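PDB 3SKV: SsfX3, which acts as a salicylyl-acyltransferase in the biosynthesis of a tetracycline in Streptomyces, probably using a GDSL/SGNH-type domain to pass the acyl group to its acceptor. Local coordinates for residues F236-L239 / I240-L243; T357-A361 / V362-I366; L69-P72 / K73-G77. The protein carries 1 engineered substitution. All blocks are in the same frame, centred on the assembly; numbering follows the deposited sequence.

Interaction 1. Residues F236-L239 / I240-L243; sequences FARL and IRDL
Leu-239 and Leu-243 meet one turn apart on helix 234-242, on the side turned to the sheet, the two chains slanting across each other with CD2 of Leu-243 3.9 Å from CG of Leu-239. With CG anti to its backbone N (chi1 -171°), Leu-239 presents CG to Leu-243, whose CD2 also lies 3.5 Å from the Leu-239 carbonyl oxygen. Next to them Ile-240 lays CG1 3.2 Å from the Phe-236 carbonyl oxygen, the same oxygen that receives the Ile-240 N-H in a straight helical bond. Packing is tight here: Ile-240 and Leu-243 both touch Leu-223 and Ile-189 on neighbouring parallel strands, and Phe-273 of helix 266-278 closes over Ala-237 and Ile-240. Helix 234-242 is the connection of a beta-alpha-beta crossover from strand 219-223 to strand 247-252, with strand 187-192 lying between them in the sheet of the GDSL/SGNH domain. The other side is looser and partly open to solvent. There Arg-238 and Arg-241 run alongside each other, their guanidinium planes 76° apart, and NH2 of Arg-241 sits 3.5 Å above a face of the Arg-238 group, displaced toward its rim. The like charges are probably eased by Asp-242, which Arg-241 grips side-on, NE to OD1 at 2.9 Å and NH2 to OD2 at 3.0 Å. Both partners are engaged further, Arg-241 NH1 with Glu-279 and Asp-242 OD1 with Arg-280. One turn on from Arg-238, Asp-242 N bonds to Arg-238 O and more weakly to Leu-239 O.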
# COMPACT_ATOMS: atom_id res chain seq x y z
N PHE A 236 0.47 -3.56 14.80
CA PHE A 236 1.06 -3.12 13.53
C PHE A 236 2.55 -2.88 13.65
O PHE A 236 3.29 -3.16 12.69
CB PHE A 236 0.33 -1.89 12.94
CG PHE A 236 -1.00 -2.25 12.34
CD1 PHE A 236 -1.08 -3.20 11.31
CD2 PHE A 236 -2.17 -1.68 12.81
CE1 PHE A 236 -2.32 -3.59 10.80
CE2 PHE A 236 -3.41 -2.06 12.27
CZ PHE A 236 -3.47 -3.02 11.27
N ALA A 237 3.00 -2.33 14.80
CA ALA A 237 4.41 -2.11 15.12
C ALA A 237 5.14 -3.46 15.18
O ALA A 237 6.27 -3.58 14.68
CB ALA A 237 4.55 -1.39 16.45
N ARG A 238 4.50 -4.48 15.81
CA ARG A 238 5.03 -5.85 15.90
C ARG A 238 5.15 -6.47 14.50
O ARG A 238 6.12 -7.15 14.22
CB ARG A 238 4.14 -6.71 16.78
CG ARG A 238 4.18 -6.33 18.27
CD ARG A 238 3.20 -7.16 19.09
NE ARG A 238 3.75 -8.48 19.39
CZ ARG A 238 3.43 -9.61 18.76
NH1 ARG A 238 2.52 -9.61 17.79
NH2 ARG A 238 4.00 -10.75 19.11
N LEU A 239 4.16 -6.21 13.62
CA LEU A 239 4.14 -6.66 12.24
C LEU A 239 5.33 -6.04 11.48
O LEU A 239 6.12 -6.78 10.89
CB LEU A 239 2.80 -6.31 11.57
CG LEU A 239 2.54 -6.89 10.17
CD1 LEU A 239 2.77 -8.40 10.14
CD2 LEU A 239 1.16 -6.62 9.73
N ILE A 240 5.48 -4.71 11.54
CA ILE A 240 6.59 -4.00 10.91
C ILE A 240 7.93 -4.57 11.38
O ILE A 240 8.80 -4.83 10.55
CB ILE A 240 6.48 -2.48 11.15
CG1 ILE A 240 5.22 -1.90 10.44
CG2 ILE A 240 7.77 -1.77 10.68
CD1 ILE A 240 4.81 -0.50 10.84
N ARG A 241 8.08 -4.76 12.70
CA ARG A 241 9.27 -5.31 13.34
C ARG A 241 9.61 -6.70 12.77
O ARG A 241 10.79 -7.00 12.57
CB ARG A 241 9.01 -5.43 14.85
CG ARG A 241 10.16 -6.01 15.65
CD ARG A 241 9.76 -6.56 16.99
NE ARG A 241 8.78 -7.62 16.86
CZ ARG A 241 8.04 -8.07 17.87
NH1 ARG A 241 8.14 -7.53 19.08
NH2 ARG A 241 7.16 -9.04 17.66
N ASP A 242 8.57 -7.53 12.54
CA ASP A 242 8.74 -8.90 12.06
C ASP A 242 8.83 -9.05 10.53
O ASP A 242 9.04 -10.14 10.03
CB ASP A 242 7.68 -9.81 12.72
CG ASP A 242 7.76 -9.86 14.26
OD1 ASP A 242 8.88 -9.72 14.81
OD2 ASP A 242 6.70 -10.03 14.91
N LEU A 243 8.75 -7.94 9.81
CA LEU A 243 8.82 -7.88 8.34
C LEU A 243 10.22 -7.42 7.88
O LEU A 243 10.82 -6.62 8.59
CB LEU A 243 7.77 -6.86 7.88
CG LEU A 243 6.50 -7.31 7.14
CD1 LEU A 243 6.20 -8.75 7.32
CD2 LEU A 243 5.32 -6.50 7.52

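Interaction 2. Residues T357-A361 / V362-I366; sequences THPNA and VGHEI. With GOL (glycerol), chain C.
The side-chain oxygen of Asn-360 takes the Gly-363 N-H at 2.8 Å from OD1 to N, a nearly straight bond lying in the plane of the amide carbonyl, and it also receives a weak bond from O2 of a bound glycerol. Asn-360 can fold back onto the helix end because its CG stands between the backbone N and the carbonyl carbon (chi1 50°), the crowded position. On its far side ND2 is held by the backbone oxygen of Glu-346 and, weakly, by that of Tyr-348, which fixes the turn of the amide. The glycerol, probably from the crystallisation liquor, serves two more N-H groups of the first turn: Val-362 N reaches its O2 at 2.6 Å and Ala-361 N its O3 at 2.8 Å. Asn-360 is thus the N-cap of helix 361-377, the last helix of the GDSL/SGNH domain, and the His-Pro pair leading into it is consistent with that of the last conserved block of GDSL/SGNH enzymes. The cap's backbone oxygen accepts His-364 N at 2.9 Å. That oxygen also lies near the plane of the His-364 ring, 3.2 Å from CD2, while Pro-359 CB comes over a face of the same ring, 4.0 Å from CD2. Both ring nitrogens have partners elsewhere, NE2 the carbonyl oxygen of Arg-199 and ND1 the N-H of Trp-208, so the ring is held against turning. Pro-359 CB also presses on Gly-363, 3.6 Å from its carbonyl carbon, where any side chain would collide with the proline.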
# COMPACT_ATOMS: atom_id res chain seq x y z
N THR A 357 -10.64 15.29 -0.95
CA THR A 357 -9.99 14.37 -0.02
C THR A 357 -8.92 13.51 -0.68
O THR A 357 -7.89 13.23 -0.05
CB THR A 357 -11.03 13.57 0.82
OG1 THR A 357 -11.98 12.96 -0.04
CG2 THR A 357 -11.80 14.45 1.84
N HIS A 358 -9.14 13.11 -1.94
CA HIS A 358 -8.25 12.22 -2.69
C HIS A 358 -7.54 12.89 -3.87
O HIS A 358 -8.19 13.60 -4.63
CB HIS A 358 -9.05 11.00 -3.21
CG HIS A 358 -9.71 10.20 -2.13
ND1 HIS A 358 -11.04 10.39 -1.79
CD2 HIS A 358 -9.19 9.25 -1.31
CE1 HIS A 358 -11.30 9.53 -0.82
NE2 HIS A 358 -10.21 8.83 -0.49
N PRO A 359 -6.23 12.61 -4.11
CA PRO A 359 -5.58 13.14 -5.32
C PRO A 359 -6.11 12.42 -6.57
O PRO A 359 -6.53 11.26 -6.50
CB PRO A 359 -4.10 12.80 -5.12
CG PRO A 359 -3.96 12.33 -3.71
CD PRO A 359 -5.29 11.77 -3.33
N ASN A 360 -6.10 13.11 -7.72
CA ASN A 360 -6.52 12.52 -8.99
C ASN A 360 -5.27 11.80 -9.60
O ASN A 360 -4.24 11.70 -8.92
CB ASN A 360 -7.13 13.57 -9.93
CG ASN A 360 -6.31 14.80 -10.11
OD1 ASN A 360 -5.06 14.79 -10.15
ND2 ASN A 360 -7.01 15.90 -10.29
N ALA A 361 -5.36 11.30 -10.85
CA ALA A 361 -4.23 10.60 -11.47
C ALA A 361 -2.93 11.48 -11.47
O ALA A 361 -1.89 11.00 -11.03
CB ALA A 361 -4.59 10.14 -12.87
N VAL A 362 -3.01 12.80 -11.86
CA VAL A 362 -1.86 13.71 -11.84
C VAL A 362 -1.41 13.95 -10.38
O VAL A 362 -0.21 13.88 -10.10
CB VAL A 362 -2.11 15.01 -12.64
CG1 VAL A 362 -1.10 16.11 -12.33
CG2 VAL A 362 -2.11 14.72 -14.13
N GLY A 363 -2.39 14.13 -9.47
CA GLY A 363 -2.16 14.31 -8.04
C GLY A 363 -1.32 13.20 -7.41
O GLY A 363 -0.43 13.49 -6.59
N HIS A 364 -1.59 11.92 -7.81
CA HIS A 364 -0.84 10.74 -7.36
C HIS A 364 0.63 10.81 -7.86
O HIS A 364 1.54 10.46 -7.12
CB HIS A 364 -1.51 9.43 -7.80
CG HIS A 364 -2.60 8.98 -6.87
ND1 HIS A 364 -2.32 8.19 -5.76
CD2 HIS A 364 -3.93 9.22 -6.92
CE1 HIS A 364 -3.48 8.00 -5.17
NE2 HIS A 364 -4.48 8.59 -5.84
N GLU A 365 0.86 11.37 -9.07
CA GLU A 365 2.22 11.54 -9.62
C GLU A 365 2.98 12.61 -8.87
O GLU A 365 4.14 12.39 -8.55
CB GLU A 365 2.22 11.84 -11.11
CG GLU A 365 1.92 10.63 -11.96
CD GLU A 365 1.76 10.95 -13.43
OE1 GLU A 365 2.79 11.04 -14.13
OE2 GLU A 365 0.60 11.11 -13.88
N ILE A 366 2.33 13.74 -8.57
CA ILE A 366 2.90 14.87 -7.82
C ILE A 366 3.27 14.43 -6.39
O ILE A 366 4.39 14.70 -5.94
CB ILE A 366 1.95 16.10 -7.85
CG1 ILE A 366 1.63 16.58 -9.29
CG2 ILE A 366 2.43 17.25 -6.94
CD1 ILE A 366 2.77 16.92 -10.15
C1 GOL C . -6.27 15.37 -14.44
O1 GOL C . -5.46 16.55 -14.12
C2 GOL C . -6.31 14.17 -13.40
O2 GOL C . -5.09 13.47 -13.31
C3 GOL C . -7.46 13.15 -13.59
O3 GOL C . -7.29 11.91 -12.83

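Interaction 3. Residues L69-P72 / K73-G77; sequences LYFP and KGSVG
Ser-75 sits over one face of the Phe-71 ring, its OG 3.7 Å above the plane and displaced toward the rim, closest to CD1 and CE1. Its CB joins in, 3.7 Å from Phe-71 CD1. The neighbouring Val-76 approaches from the backbone side: CG2 lies 3.4 Å from the Phe-71 carbonyl oxygen and 4.1 Å from Phe-71 CB. With chi1 at 152°, CG1 of the valine is thrown anti to its own N, which leaves CG2 as the branch that makes this contact. Pro-72, between the two partners, touches Ser-75 with its ring, CD to CB 3.9 Å. Behind this first shell stands the backbone of the turn. The Pro-72 carbonyl oxygen accepts a weak, bent bond from Val-76 N at 3.3 Å, and residues 74-77 have helical backbone angles but lack the regular bonds of a helix. The turn follows the short helix 67-70 in the long connection between strands 56-60 and 86-91 of the N-terminal domain, whose antiparallel strands are consistent with the jelly roll of this protein. Farther out, Phe-71 reaches Leu-79 of the same connection and Phe-225, a residue of the GDSL/SGNH domain, so the buried ring touches both the turn and the second domain. Replaced by alanine, Phe-71 is likely to leave Ser-75 without a ring beneath it and to open a gap in front of Phe-225. Tyr-70, one residue earlier, touches Pro-63, Leu-79 and Met-235 of helix 234-242; Leu-79 is shared with Phe-71. Lys-73 and Gly-74 are exposed, and the lysine side chain is poorly ordered.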
# COMPACT_ATOMS: atom_id res chain seq x y z
N LEU A 69 -6.58 -10.36 15.91
CA LEU A 69 -5.69 -9.60 16.76
C LEU A 69 -5.51 -8.17 16.24
O LEU A 69 -5.29 -7.25 17.02
CB LEU A 69 -4.33 -10.30 16.77
CG LEU A 69 -3.92 -11.20 17.95
CD1 LEU A 69 -4.97 -11.32 19.00
CD2 LEU A 69 -3.43 -12.50 17.49
N TYR A 70 -5.66 -7.98 14.93
CA TYR A 70 -5.43 -6.69 14.30
C TYR A 70 -6.62 -5.79 14.19
O TYR A 70 -6.44 -4.57 14.23
CB TYR A 70 -4.80 -6.88 12.93
CG TYR A 70 -3.47 -7.57 13.00
CD1 TYR A 70 -3.39 -8.96 13.04
CD2 TYR A 70 -2.29 -6.85 13.07
CE1 TYR A 70 -2.16 -9.61 13.12
CE2 TYR A 70 -1.05 -7.48 13.16
CZ TYR A 70 -0.99 -8.87 13.18
OH TYR A 70 0.22 -9.51 13.29
N PHE A 71 -7.81 -6.36 13.98
CA PHE A 71 -9.02 -5.59 13.75
C PHE A 71 -10.27 -6.27 14.28
O PHE A 71 -10.33 -7.50 14.27
CB PHE A 71 -9.19 -5.42 12.22
CG PHE A 71 -8.59 -4.20 11.57
CD1 PHE A 71 -8.78 -2.94 12.13
CD2 PHE A 71 -7.93 -4.30 10.36
CE1 PHE A 71 -8.23 -1.80 11.51
CE2 PHE A 71 -7.39 -3.17 9.74
CZ PHE A 71 -7.54 -1.93 10.32
N PRO A 72 -11.35 -5.49 14.61
CA PRO A 72 -12.64 -6.14 14.98
C PRO A 72 -13.24 -6.82 13.75
O PRO A 72 -12.99 -6.38 12.61
CB PRO A 72 -13.49 -4.98 15.50
CG PRO A 72 -12.92 -3.75 14.87
CD PRO A 72 -11.46 -4.01 14.60
N LYS A 73 -13.96 -7.95 13.96
CA LYS A 73 -14.54 -8.83 12.93
C LYS A 73 -14.97 -8.22 11.59
O LYS A 73 -14.63 -8.77 10.54
CB LYS A 73 -15.61 -9.78 13.51
CG LYS A 73 -15.03 -10.82 14.46
CD LYS A 73 -16.04 -11.91 14.81
CE LYS A 73 -15.84 -13.17 14.00
NZ LYS A 73 -15.98 -14.39 14.84
N GLY A 74 -15.68 -7.08 11.65
CA GLY A 74 -16.13 -6.34 10.46
C GLY A 74 -14.96 -5.80 9.65
O GLY A 74 -14.84 -6.10 8.46
N SER A 75 -14.07 -5.06 10.32
CA SER A 75 -12.87 -4.43 9.76
C SER A 75 -11.84 -5.43 9.13
O SER A 75 -11.07 -5.02 8.27
CB SER A 75 -12.19 -3.57 10.83
OG SER A 75 -11.97 -2.23 10.43
N VAL A 76 -11.82 -6.72 9.56
CA VAL A 76 -10.88 -7.78 9.15
C VAL A 76 -10.62 -7.90 7.64
O VAL A 76 -9.46 -8.05 7.23
CB VAL A 76 -11.18 -9.12 9.87
CG1 VAL A 76 -10.75 -10.34 9.06
CG2 VAL A 76 -10.53 -9.15 11.25
N GLY A 77 -11.68 -7.76 6.85
CA GLY A 77 -11.67 -7.81 5.39
C GLY A 77 -10.65 -6.90 4.75
O GLY A 77 -10.04 -7.27 3.73

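How the interactions relate
Along the chain interaction 3 comes first, in the N-terminal domain, followed by interactions 1 and 2 in the GDSL/SGNH domain. Interactions 1 and 3 have centres about 17 Å apart and touch. CE1 of Phe-236 packs on CD2 of Tyr-70 at 4.0 Å. Phe-236 also comes near Phe-71, and Leu-239 near Tyr-70. Helix 234-242 therefore forms part of the interface between the two domains. Interaction 2 lies on helix 361-377, across the chain's centre from interaction 1; their centres are about 29 Å apart and their nearest atoms about 18 Å. It is likewise separate from interaction 3, at about 15 Å between nearest atoms.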